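Local coordinates for protein glutathione S-transferase (Cupriavidus metallidurans, PDB 4MK3) that is a glutathione transferase family member that binds glutathione sulfinic acid and probably catalyses the conjugation of glutathione to electrophilic substrates, at residues Asp124-Ala129 / Ala187-Arg192; Arg148-Ile153 / Pro194-Arg199. One frame throughout, in Å; residues are numbered along the deposited sequence.

How the interactions relate
Followed from the N terminus, the chain enters the helical C-terminal domain on helix 106-134, which carries Asp124-Ala129. Helix 143-164 comes next with Arg148-Ile153, then helix 177-192, and only there does Ala187-Arg192 return to the first helix: interaction 1 closes a loop of 57 intervening residues. Past the end of that helix, Pro194-Arg199 turns back to helix 143-164, and interaction 2 closes 40 residues. The segments alternate, so the two loops cross instead of nesting. Their centres lie 8 Å apart, and they are joined directly: Asp190 forms a salt bridge with Arg199, while Ile153 packs on Ala126. The contacts thus tie helices 106-134, 143-164 and 177-192, and the turn after the last, into one packed unit.

Interaction 1 (Asp124-Ala129 / Ala187-Arg192); sequences DAALLA and AYLDFR
Tyr188 is the side chain that bridges helix 106-134 and helix 177-192, laying its ring edge against Ala126 and its hydroxyl end beside Leu127. The two six-residue segments run almost parallel, at 15°, but their axes stay 11.2 Å apart, and the Tyr188 ring fills much of the space between them. CG of Tyr188 stands anti to the backbone N (chi1 -174°), which carries the ring outward to the neighbouring helix. There Ala126 CB meets ring atom CE2 of Tyr188 at 4.0 Å, near the plane of the ring. Leu127 crosses the tyrosine at about a right angle, and its CD2 comes within 3.7 Å of Tyr188 OH. One turn further along its own helix, Arg192 lays CB over a face of the same ring, toward the rim. Beyond this ring the packing is looser: Leu189 CD2 only brushes Ala126 CB, at 4.4 Å, and Leu189 packs also on Leu122 and Leu157. An alanine in place of Tyr188 would probably open a gap between the helices, with Leu127 and Ala126 losing their main partner here. The four touching residues are buried, whereas Asp190, turned from helix 106-134, is partly exposed; the guanidinium of Arg192, at the helix end, has Phe191 CE2 over one face. On the other helix, Leu128 points away from this contact and packs on Leu128 of the second subunit. Leu127 also touches Tyr33, and Tyr188 touches Pro32, both of helix 32-44 and both lining the ligand pocket; Leu127 itself comes about 4 Å from bound glutathione sulfinic acid. This is apolar helix-helix packing in the all-helical C-terminal domain of the glutathione transferase fold, beside its interface with the N-terminal domain.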
loop_
_atom_site.group_PDB
_atom_site.type_symbol
_atom_site.label_atom_id
_atom_site.label_comp_id
_atom_site.label_asym_id
_atom_site.label_seq_id
_atom_site.Cartn_x
_atom_site.Cartn_y
_atom_site.Cartn_z
ATOM N N ASP A 124 -5.465 -5.610 -4.445
ATOM C CA ASP A 124 -4.405 -5.372 -5.428
ATOM C C ASP A 124 -4.380 -6.518 -6.440
ATOM O O ASP A 124 -4.246 -6.289 -7.639
ATOM C CB ASP A 124 -3.042 -5.287 -4.756
ATOM C CG ASP A 124 -2.868 -4.054 -3.860
ATOM O OD1 ASP A 124 -3.599 -3.033 -4.012
ATOM O OD2 ASP A 124 -1.918 -4.106 -3.031
ATOM N N ALA A 125 -4.503 -7.742 -5.939
ATOM C CA ALA A 125 -4.468 -8.928 -6.784
ATOM C C ALA A 125 -5.713 -8.991 -7.672
ATOM O O ALA A 125 -5.632 -9.323 -8.861
ATOM C CB ALA A 125 -4.370 -10.164 -5.934
ATOM N N ALA A 126 -6.863 -8.673 -7.092
ATOM C CA ALA A 126 -8.112 -8.683 -7.842
ATOM C C ALA A 126 -8.084 -7.636 -8.959
ATOM O O ALA A 126 -8.499 -7.912 -10.091
ATOM C CB ALA A 126 -9.296 -8.451 -6.904
ATOM N N LEU A 127 -7.611 -6.425 -8.660
ATOM C CA LEU A 127 -7.480 -5.411 -9.687
ATOM C C LEU A 127 -6.569 -5.858 -10.814
ATOM O O LEU A 127 -6.880 -5.668 -11.973
ATOM C CB LEU A 127 -6.984 -4.080 -9.105
ATOM C CG LEU A 127 -8.041 -2.997 -8.865
ATOM C CD1 LEU A 127 -8.785 -2.594 -10.150
ATOM C CD2 LEU A 127 -9.003 -3.478 -7.812
ATOM N N LEU A 128 -5.427 -6.434 -10.476
ATOM C CA LEU A 128 -4.529 -6.928 -11.511
ATOM C C LEU A 128 -5.177 -7.988 -12.377
ATOM O O LEU A 128 -4.975 -8.019 -13.603
ATOM C CB LEU A 128 -3.216 -7.436 -10.919
ATOM C CG LEU A 128 -2.252 -6.326 -10.482
ATOM C CD1 LEU A 128 -1.127 -6.889 -9.604
ATOM C CD2 LEU A 128 -1.672 -5.571 -11.663
ATOM N N ALA A 129 -5.962 -8.867 -11.762
ATOM C CA ALA A 129 -6.641 -9.895 -12.536
ATOM C C ALA A 129 -7.674 -9.273 -13.456
ATOM O O ALA A 129 -7.823 -9.707 -14.593
ATOM C CB ALA A 129 -7.278 -10.908 -11.616
ATOM N N ALA A 187 -17.030 -7.522 -0.562
ATOM C CA ALA A 187 -18.061 -6.973 -1.417
ATOM C C ALA A 187 -17.555 -6.737 -2.844
ATOM O O ALA A 187 -18.308 -6.868 -3.811
ATOM C CB ALA A 187 -18.595 -5.649 -0.818
ATOM N N TYR A 188 -16.278 -6.374 -2.968
ATOM C CA TYR A 188 -15.698 -6.204 -4.296
ATOM C C TYR A 188 -15.657 -7.518 -5.065
ATOM O O TYR A 188 -15.964 -7.554 -6.255
ATOM C CB TYR A 188 -14.306 -5.587 -4.234
ATOM C CG TYR A 188 -13.759 -5.272 -5.597
ATOM C CD1 TYR A 188 -14.242 -4.200 -6.329
ATOM C CD2 TYR A 188 -12.735 -6.022 -6.149
ATOM C CE1 TYR A 188 -13.739 -3.905 -7.587
ATOM C CE2 TYR A 188 -12.227 -5.725 -7.384
ATOM C CZ TYR A 188 -12.721 -4.661 -8.091
ATOM O OH TYR A 188 -12.229 -4.362 -9.358
ATOM N N LEU A 189 -15.288 -8.605 -4.381
ATOM C CA LEU A 189 -15.331 -9.916 -5.012
ATOM C C LEU A 189 -16.750 -10.282 -5.423
ATOM O O LEU A 189 -16.952 -10.775 -6.525
ATOM C CB LEU A 189 -14.746 -10.967 -4.076
ATOM C CG LEU A 189 -13.240 -10.896 -3.785
ATOM C CD1 LEU A 189 -12.829 -12.047 -2.853
ATOM C CD2 LEU A 189 -12.377 -10.913 -5.041
ATOM N N ASP A 190 -17.740 -10.030 -4.561
ATOM C CA ASP A 190 -19.147 -10.250 -4.972
ATOM C C ASP A 190 -19.521 -9.504 -6.270
ATOM O O ASP A 190 -20.241 -10.009 -7.126
ATOM C CB ASP A 190 -20.118 -9.795 -3.882
ATOM C CG ASP A 190 -20.109 -10.663 -2.637
ATOM O OD1 ASP A 190 -19.781 -11.873 -2.676
ATOM O OD2 ASP A 190 -20.478 -10.125 -1.568
ATOM N N PHE A 191 -19.018 -8.279 -6.361
ATOM C CA PHE A 191 -19.347 -7.371 -7.446
ATOM C C PHE A 191 -18.628 -7.742 -8.739
ATOM O O PHE A 191 -19.252 -7.859 -9.780
ATOM C CB PHE A 191 -18.963 -5.945 -6.996
ATOM C CG PHE A 191 -19.189 -4.872 -8.027
ATOM C CD1 PHE A 191 -20.440 -4.647 -8.556
ATOM C CD2 PHE A 191 -18.142 -4.057 -8.425
ATOM C CE1 PHE A 191 -20.637 -3.645 -9.497
ATOM C CE2 PHE A 191 -18.338 -3.061 -9.359
ATOM C CZ PHE A 191 -19.589 -2.862 -9.891
ATOM N N ARG A 192 -17.305 -7.920 -8.659
ATOM C CA ARG A 192 -16.494 -8.108 -9.874
ATOM C C ARG A 192 -16.050 -9.529 -10.176
ATOM O O ARG A 192 -15.703 -9.837 -11.318
ATOM C CB ARG A 192 -15.229 -7.247 -9.810
ATOM C CG ARG A 192 -15.449 -5.765 -9.973
ATOM C CD ARG A 192 -16.128 -5.430 -11.279
ATOM N NE ARG A 192 -15.979 -4.013 -11.581
ATOM C CZ ARG A 192 -16.785 -3.330 -12.380
ATOM N NH1 ARG A 192 -17.811 -3.926 -12.974
ATOM N NH2 ARG A 192 -16.560 -2.042 -12.579
#

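Interaction 2 (Arg148-Ile153 / Pro194-Arg199); sequences RQRSKI and PDIAWR. With GSF (L-gamma-glutamyl-3-sulfino-L-alanylglycine), chain E.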
loop_
_atom_site.group_PDB
_atom_site.type_symbol
_atom_site.label_atom_id
_atom_site.label_comp_id
_atom_site.label_asym_id
_atom_site.label_seq_id
_atom_site.Cartn_x
_atom_site.Cartn_y
_atom_site.Cartn_z
ATOM N N ARG A 148 -1.376 -16.549 -10.740
ATOM C CA ARG A 148 -0.666 -16.088 -9.556
ATOM C C ARG A 148 -1.551 -15.147 -8.746
ATOM O O ARG A 148 -1.693 -15.260 -7.515
ATOM C CB ARG A 148 0.633 -15.373 -9.962
ATOM C CG ARG A 148 1.510 -14.962 -8.779
ATOM C CD ARG A 148 2.781 -14.232 -9.224
ATOM N NE ARG A 148 3.704 -14.065 -8.103
ATOM C CZ ARG A 148 4.566 -14.990 -7.682
ATOM N NH1 ARG A 148 4.650 -16.178 -8.278
ATOM N NH2 ARG A 148 5.349 -14.722 -6.644
ATOM N N GLN A 149 -2.140 -14.172 -9.412
ATOM C CA GLN A 149 -2.976 -13.233 -8.687
ATOM C C GLN A 149 -4.195 -13.908 -8.071
ATOM O O GLN A 149 -4.565 -13.597 -6.929
ATOM C CB GLN A 149 -3.393 -12.062 -9.590
ATOM C CG GLN A 149 -2.210 -11.292 -10.233
ATOM C CD GLN A 149 -1.141 -10.821 -9.234
ATOM O OE1 GLN A 149 0.062 -10.831 -9.535
ATOM N NE2 GLN A 149 -1.566 -10.404 -8.086
ATOM N N ARG A 150 -4.827 -14.816 -8.806
ATOM C CA ARG A 150 -5.982 -15.511 -8.263
ATOM C C ARG A 150 -5.586 -16.389 -7.079
ATOM O O ARG A 150 -6.353 -16.523 -6.128
ATOM C CB ARG A 150 -6.710 -16.294 -9.349
ATOM C CG ARG A 150 -7.568 -15.380 -10.209
ATOM C CD ARG A 150 -8.201 -16.158 -11.356
ATOM N NE ARG A 150 -9.046 -15.303 -12.188
ATOM C CZ ARG A 150 -10.360 -15.160 -12.036
ATOM N NH1 ARG A 150 -11.003 -15.809 -11.080
ATOM N NH2 ARG A 150 -11.036 -14.357 -12.849
ATOM N N SER A 151 -4.381 -16.946 -7.098
ATOM C CA SER A 151 -3.917 -17.725 -5.953
ATOM C C SER A 151 -3.726 -16.842 -4.714
ATOM O O SER A 151 -3.973 -17.296 -3.601
ATOM C CB SER A 151 -2.631 -18.475 -6.279
ATOM O OG SER A 151 -2.895 -19.511 -7.208
ATOM N N LYS A 152 -3.307 -15.588 -4.888
ATOM C CA LYS A 152 -3.147 -14.691 -3.757
ATOM C C LYS A 152 -4.518 -14.415 -3.172
ATOM O O LYS A 152 -4.661 -14.293 -1.962
ATOM C CB LYS A 152 -2.532 -13.360 -4.179
ATOM C CG LYS A 152 -1.081 -13.462 -4.671
ATOM C CD LYS A 152 -0.539 -12.062 -5.009
ATOM C CE LYS A 152 0.809 -12.098 -5.722
ATOM N NZ LYS A 152 1.838 -12.779 -4.884
ATOM N N ILE A 153 -5.522 -14.254 -4.032
ATOM C CA ILE A 153 -6.866 -13.969 -3.536
ATOM C C ILE A 153 -7.344 -15.137 -2.672
ATOM O O ILE A 153 -7.837 -14.917 -1.556
ATOM C CB ILE A 153 -7.862 -13.704 -4.679
ATOM C CG1 ILE A 153 -7.465 -12.440 -5.448
ATOM C CG2 ILE A 153 -9.292 -13.572 -4.140
ATOM C CD1 ILE A 153 -8.199 -12.257 -6.805
ATOM N N PRO A 194 -17.786 -12.746 -9.169
ATOM C CA PRO A 194 -18.766 -13.673 -8.591
ATOM C C PRO A 194 -18.373 -15.137 -8.770
ATOM O O PRO A 194 -18.927 -15.993 -8.075
ATOM C CB PRO A 194 -20.047 -13.354 -9.363
ATOM C CG PRO A 194 -19.584 -12.732 -10.638
ATOM C CD PRO A 194 -18.356 -11.953 -10.264
ATOM N N ASP A 195 -17.422 -15.412 -9.663
ATOM C CA ASP A 195 -16.884 -16.765 -9.866
ATOM C C ASP A 195 -15.961 -17.261 -8.756
ATOM O O ASP A 195 -15.685 -18.461 -8.664
ATOM C CB ASP A 195 -16.111 -16.826 -11.189
ATOM C CG ASP A 195 -15.042 -15.737 -11.295
ATOM O OD1 ASP A 195 -15.392 -14.542 -11.179
ATOM O OD2 ASP A 195 -13.853 -16.071 -11.484
ATOM N N ILE A 196 -15.448 -16.355 -7.934
ATOM C CA ILE A 196 -14.619 -16.745 -6.807
ATOM C C ILE A 196 -15.545 -17.019 -5.630
ATOM O O ILE A 196 -16.023 -16.105 -4.967
ATOM C CB ILE A 196 -13.563 -15.662 -6.475
ATOM C CG1 ILE A 196 -12.625 -15.483 -7.675
ATOM C CG2 ILE A 196 -12.778 -16.031 -5.216
ATOM C CD1 ILE A 196 -11.570 -14.384 -7.526
ATOM N N ALA A 197 -15.792 -18.306 -5.371
ATOM C CA ALA A 197 -16.889 -18.706 -4.503
ATOM C C ALA A 197 -16.531 -18.702 -3.018
ATOM O O ALA A 197 -16.709 -19.709 -2.321
ATOM C CB ALA A 197 -17.386 -20.080 -4.923
ATOM N N TRP A 198 -16.064 -17.562 -2.517
ATOM C CA TRP A 198 -15.636 -17.483 -1.132
ATOM C C TRP A 198 -16.759 -17.781 -0.147
ATOM O O TRP A 198 -16.507 -18.253 0.947
ATOM C CB TRP A 198 -15.002 -16.126 -0.837
ATOM C CG TRP A 198 -15.923 -14.935 -0.929
ATOM C CD1 TRP A 198 -16.119 -14.133 -2.019
ATOM C CD2 TRP A 198 -16.744 -14.401 0.108
ATOM N NE1 TRP A 198 -17.014 -13.142 -1.722
ATOM C CE2 TRP A 198 -17.405 -13.272 -0.417
ATOM C CE3 TRP A 198 -16.988 -14.766 1.435
ATOM C CZ2 TRP A 198 -18.299 -12.519 0.329
ATOM C CZ3 TRP A 198 -17.866 -14.017 2.176
ATOM C CH2 TRP A 198 -18.510 -12.895 1.630
ATOM N N ARG A 199 -17.996 -17.496 -0.529
ATOM C CA ARG A 199 -19.146 -17.675 0.371
ATOM C C ARG A 199 -19.436 -19.138 0.673
ATOM O O ARG A 199 -19.944 -19.475 1.738
ATOM C CB ARG A 199 -20.384 -17.020 -0.246
ATOM C CG ARG A 199 -20.290 -15.503 -0.248
ATOM C CD ARG A 199 -21.440 -14.873 -1.016
ATOM N NE ARG A 199 -21.407 -13.441 -0.785
ATOM C CZ ARG A 199 -21.953 -12.851 0.276
ATOM N NH1 ARG A 199 -21.840 -11.531 0.453
ATOM N NH2 ARG A 199 -22.634 -13.580 1.157
HETATM C CB1 GSF E . 4.701 -4.576 -1.660
HETATM C CG1 GSF E . 5.837 -5.579 -1.498
HETATM C CD1 GSF E . 6.177 -6.282 -2.794
HETATM O OE1 GSF E . 5.507 -6.197 -3.804
HETATM C C1 GSF E . 4.919 -3.619 0.620
HETATM O O11 GSF E . 5.705 -4.303 1.324
HETATM O O12 GSF E . 4.934 -2.364 0.726
HETATM N N1 GSF E . 2.806 -3.479 -0.576
HETATM C CA1 GSF E . 3.985 -4.307 -0.339
HETATM N N2 GSF E . 7.339 -7.039 -2.789
HETATM C CA2 GSF E . 7.724 -7.786 -3.939
HETATM C CB2 GSF E . 9.197 -8.028 -3.920
HETATM S SG2 GSF E . 10.160 -6.633 -4.380
HETATM O O1S GSF E . 11.453 -7.163 -4.848
HETATM O O2S GSF E . 10.302 -5.733 -3.198
HETATM C C2 GSF E . 7.162 -9.189 -3.871
HETATM O O2 GSF E . 7.264 -9.855 -2.844
HETATM N N3 GSF E . 6.548 -9.692 -5.013
HETATM C CA3 GSF E . 6.054 -11.039 -5.015
HETATM C C3 GSF E . 4.672 -11.150 -5.669
HETATM O O31 GSF E . 4.229 -12.309 -5.933
HETATM O O32 GSF E . 3.994 -10.136 -5.939
HETATM O O HOH W 1 -13.536 -13.549 -13.283
#
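Arg150 reaches out from helix 143-164 to meet Asp195 in a salt bridge, the two side chains crossing at about a right angle. Arg150 NH1 donates to Asp195 OD2 at 2.9 Å, with an N-H...O angle of 152°, and approaches the oxygen nearly along its C-O axis, the oxygen lying slightly out of the guanidinium plane. Guanidinium and carboxylate planes stand 53° apart, so the groups do not pair flat with two direct bonds. Water 1 makes up part of the difference: it accepts from Arg150 NH2 at 2.7 Å, in the guanidinium plane, and gives a weak bond to Asp195 OD1. The aspartate CG sits between its backbone N and carbonyl carbon (chi1 53°), which turns the carboxylate to the helix. Next to the ion pair Ile196 also points toward the helix, its CG1 lying 3.8 Å from Arg150 NH1. Its CD1 goes deeper and meets Ile153 CD1 at 4.1 Å, these side chains again roughly perpendicular. Beyond Ile196 the chain makes an inverse gamma turn centred on Ala197, the N-cap residue of helix 198-201. On the other side of helix 143-164, the extended Arg148 and the bent end of Lys152 converge on one glycine carboxylate oxygen of glutathione sulfinic acid held by the second subunit. O31 of this ligand accepts from Arg148 NE and Arg148 NH2, each at 2.8 Å, and from Lys152 NZ at 2.7 Å. Arg148 NH2 also bonds to Val55 O, and Lys152 NZ to Leu68 O, of the second subunit. The charges of helix 143-164 serve two contacts: a partly water-bridged ion pair beside apolar packing joins it to the turn, while three donors on one carboxylate oxygen imply that this subunit helps hold its partner's ligand, and probably the reverse.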